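Local coordinates for prenylcyclase (Actinoplanes teichomyceticus, PDB 6IJ1), which probably acts on an isoprenoid (prenyl) substrate as a cyclase or prenyltransferase, though its exact reaction is not established, at residues Leu327-Thr330 with Ala331-Gln335; Glu10-Ala13 with Val14-Val18. One frame throughout, in Å; residues are numbered along the deposited sequence.

Contact 1: residues Leu327-Thr330 with Ala331-Gln335; sequences LHTT and ATVLQ
The first turns of helix 327-341, buried here, bring Thr332 back onto His328, one turn earlier, in the familiar i to i-4 pairing of a helical threonine with a carbonyl. Thr332 OG1 donates to His328 O at 2.7 Å, while Thr332 N reaches the same oxygen at 3.0 Å. The two donors come from opposite faces of the carbonyl plane, the hydroxyl well above it and the amide tilted less from it. The hydroxyl can bend back because OG1 sits beside its own backbone N, anti to the carbonyl carbon (chi1 -53°). Threonine suits the place: its hydroxyl finds acceptors inside a buried helix, and OG1 is also hydrogen-bonded to Tyr47 OH. With an alanine here, His328 O would probably keep the amide bond alone and Tyr47 OH would lose this hydroxyl partner. The imidazole of His328, swung away from the backbone N (chi1 -166°), leaves the helix to stack on Tyr47 and to meet the rings of Trp43 and Trp195. On another side, Val333 lies alongside Thr329, CG2 to CG2 4.2 Å apart, and that valine methyl also rests 3.3 Å from Thr329 O. The rotamer of Thr329 turns CG2 to Val333 and leaves OG1 to bond to Asp323 OD2 and Ser288 N. Leu334 behaves similarly with Thr330: its CG lies 3.3 Å from Thr330 O, and Thr330 OG1 turns back to Gly326 O. The intrahelical threonine-to-carbonyl bond thus sits in a predominantly alpha-helical fold, beside an aromatic cluster that His328 joins.

Contact 2: residues Glu10-Ala13 with Val14-Val18; sequences EASA and VRRGV
Ser12 meets two arginines, Arg15 and Arg16, each by a different route. Water 1 joins Ser12 OG to Arg16: it lies 2.7 Å from Ser12 OG and accepts from Arg16 NH1 at 3.0 Å, in the plane of the guanidinium and at its edge. The serine hydroxyl stands anti to its backbone N (chi1 -176°), which carries OG to within reach of that water. Serine suits the place, its short hydroxyl holding the water without crowding the arginine chains. Arg16 gets there by packing its aliphatic part against the preceding turn, CB and CG each 3.5 Å from Ser12 O, before its chain bends; a long chain with methylenes for the backbone and a charged end for water suits this position. Arg15, which is exposed, folds back instead. Its long chain runs out straight and then bends sharply at chi3 (-31°), bringing the guanidinium back over Ser12, CZ 3.9 Å from its CA, with Ala11 O over one face, offset toward the rim. All this sits on a regular alpha helix, whose i to i-4 amide bonds fix the spacing; Arg16 N reaches Ser12 O at 2.9 Å. On the buried side the residues become small or branched and apolar. Val14 sets CG2 beside its own N, placing that methyl 3.3 Å from Glu10 O, and Val14 and Ala13 both touch Leu337 of helix 327-341. Farther out, Ala13 O takes a hydrogen bond from Gln279 NE2 besides that of Gly17 N, and the Glu10 side chain touches Ala272 and Thr276 of helix 265-278.

Contact 2 lies on helix 10-23, the first of the chain, and contact 1 on helix 327-341, the last, so most of the sequence runs between them. Their centres are nevertheless about 11 Å apart, and the two helices pack directly: Leu334 CD2 comes within 3.6 Å of Val14 CA, and Leu334 CD1 within 3.7 Å of Gly17 C. Gly17, with no side chain, suits so close an approach of a leucine. The two ends of the chain are thus brought together in the helical fold. Contact 1 is the more central, about 10 Å from the chain's centre against 21 Å for contact 2, which is partly exposed.

Contact 1: residues Leu327-Thr330 with Ala331-Gln335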
# COMPACT_ATOMS: atom_id res chain seq x y z
N LEU A 327 9.31 -4.48 -7.56
CA LEU A 327 9.56 -4.69 -6.12
C LEU A 327 8.24 -4.57 -5.34
O LEU A 327 7.99 -5.36 -4.41
CB LEU A 327 10.57 -3.69 -5.53
CG LEU A 327 11.90 -3.46 -6.24
CD1 LEU A 327 12.84 -2.74 -5.22
CD2 LEU A 327 12.55 -4.70 -6.73
N HIS A 328 7.40 -3.59 -5.69
CA HIS A 328 6.16 -3.44 -4.94
C HIS A 328 5.28 -4.65 -5.11
O HIS A 328 4.75 -5.19 -4.14
CB HIS A 328 5.47 -2.15 -5.41
CG HIS A 328 4.38 -1.67 -4.50
ND1 HIS A 328 3.22 -2.39 -4.32
CD2 HIS A 328 4.28 -0.57 -3.72
CE1 HIS A 328 2.45 -1.75 -3.46
NE2 HIS A 328 3.07 -0.63 -3.07
N THR A 329 5.15 -5.12 -6.35
CA THR A 329 4.32 -6.32 -6.59
C THR A 329 4.87 -7.51 -5.83
O THR A 329 4.13 -8.24 -5.18
CB THR A 329 4.28 -6.66 -8.10
OG1 THR A 329 3.68 -5.60 -8.84
CG2 THR A 329 3.46 -7.96 -8.36
N THR A 330 6.17 -7.73 -5.91
CA THR A 330 6.73 -8.92 -5.27
C THR A 330 6.56 -8.85 -3.76
O THR A 330 6.20 -9.86 -3.15
CB THR A 330 8.21 -9.02 -5.66
OG1 THR A 330 8.28 -9.19 -7.07
CG2 THR A 330 8.87 -10.23 -4.96
N ALA A 331 6.79 -7.66 -3.17
CA ALA A 331 6.57 -7.56 -1.72
C ALA A 331 5.12 -7.86 -1.37
O ALA A 331 4.83 -8.57 -0.37
CB ALA A 331 6.98 -6.18 -1.20
N THR A 332 4.18 -7.29 -2.13
CA THR A 332 2.76 -7.54 -1.90
C THR A 332 2.42 -9.02 -1.96
O THR A 332 1.66 -9.54 -1.11
CB THR A 332 1.93 -6.74 -2.93
OG1 THR A 332 2.34 -5.35 -2.90
CG2 THR A 332 0.45 -6.83 -2.65
N VAL A 333 2.96 -9.73 -2.97
CA VAL A 333 2.71 -11.14 -3.11
C VAL A 333 3.31 -11.91 -1.94
O VAL A 333 2.68 -12.83 -1.42
CB VAL A 333 3.28 -11.63 -4.47
CG1 VAL A 333 3.17 -13.17 -4.49
CG2 VAL A 333 2.47 -11.00 -5.66
N LEU A 334 4.55 -11.59 -1.55
CA LEU A 334 5.14 -12.33 -0.41
C LEU A 334 4.29 -12.15 0.84
O LEU A 334 4.13 -13.12 1.61
CB LEU A 334 6.57 -11.86 -0.14
CG LEU A 334 7.53 -12.21 -1.28
CD1 LEU A 334 8.92 -11.61 -0.99
CD2 LEU A 334 7.68 -13.75 -1.44
N GLN A 335 3.74 -10.95 1.06
CA GLN A 335 2.88 -10.77 2.24
C GLN A 335 1.68 -11.71 2.16
O GLN A 335 1.29 -12.35 3.17
CB GLN A 335 2.47 -9.29 2.33
CG GLN A 335 1.55 -8.95 3.55
CD GLN A 335 2.34 -8.82 4.79
OE1 GLN A 335 3.24 -8.00 4.88
NE2 GLN A 335 2.05 -9.66 5.77

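Contact 2: residues Glu10-Ala13 with Val14-Val18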
# COMPACT_ATOMS: atom_id res chain seq x y z
N GLU A 10 5.14 -23.18 -1.68
CA GLU A 10 5.00 -21.79 -1.26
C GLU A 10 6.17 -21.32 -0.39
O GLU A 10 6.59 -20.16 -0.49
CB GLU A 10 3.66 -21.61 -0.55
CG GLU A 10 2.50 -21.96 -1.47
CD GLU A 10 1.20 -22.26 -0.72
OE1 GLU A 10 1.16 -22.10 0.53
OE2 GLU A 10 0.23 -22.67 -1.39
N ALA A 11 6.71 -22.20 0.47
CA ALA A 11 7.95 -21.84 1.18
C ALA A 11 9.09 -21.54 0.19
O ALA A 11 9.89 -20.61 0.39
CB ALA A 11 8.35 -22.97 2.14
N SER A 12 9.19 -22.34 -0.86
CA SER A 12 10.21 -22.08 -1.87
C SER A 12 9.92 -20.76 -2.60
O SER A 12 10.84 -20.00 -2.89
CB SER A 12 10.27 -23.22 -2.87
OG SER A 12 11.34 -22.98 -3.79
N ALA A 13 8.66 -20.53 -2.95
CA ALA A 13 8.33 -19.26 -3.59
C ALA A 13 8.73 -18.09 -2.72
O ALA A 13 9.27 -17.10 -3.22
CB ALA A 13 6.84 -19.21 -3.89
N VAL A 14 8.44 -18.16 -1.41
CA VAL A 14 8.80 -17.05 -0.53
C VAL A 14 10.31 -16.86 -0.51
O VAL A 14 10.81 -15.73 -0.58
CB VAL A 14 8.22 -17.29 0.88
CG1 VAL A 14 8.78 -16.31 1.90
CG2 VAL A 14 6.72 -17.13 0.84
N ARG A 15 11.06 -17.95 -0.33
CA ARG A 15 12.51 -17.85 -0.35
C ARG A 15 13.03 -17.20 -1.62
O ARG A 15 13.86 -16.29 -1.57
CB ARG A 15 13.14 -19.24 -0.15
CG ARG A 15 14.67 -19.18 -0.05
CD ARG A 15 15.31 -20.58 -0.06
NE ARG A 15 14.40 -21.56 0.55
CZ ARG A 15 13.73 -22.49 -0.15
NH1 ARG A 15 13.88 -22.55 -1.47
NH2 ARG A 15 12.91 -23.34 0.47
N ARG A 16 12.50 -17.62 -2.78
CA ARG A 16 12.99 -17.05 -4.04
C ARG A 16 12.59 -15.57 -4.20
O ARG A 16 13.35 -14.78 -4.77
CB ARG A 16 12.44 -17.85 -5.21
CG ARG A 16 13.14 -19.23 -5.37
CD ARG A 16 12.31 -20.13 -6.31
NE ARG A 16 12.18 -19.45 -7.58
CZ ARG A 16 11.20 -19.66 -8.45
NH1 ARG A 16 10.26 -20.59 -8.24
NH2 ARG A 16 11.15 -18.95 -9.56
N GLY A 17 11.44 -15.18 -3.66
CA GLY A 17 11.05 -13.78 -3.69
C GLY A 17 11.90 -12.93 -2.77
O GLY A 17 12.26 -11.79 -3.09
N VAL A 18 12.28 -13.50 -1.61
CA VAL A 18 13.22 -12.82 -0.73
C VAL A 18 14.57 -12.61 -1.42
O VAL A 18 15.12 -11.51 -1.39
CB VAL A 18 13.39 -13.59 0.60
CG1 VAL A 18 14.53 -12.96 1.40
CG2 VAL A 18 12.11 -13.47 1.39
O HOH W 1 10.35 -22.83 -6.32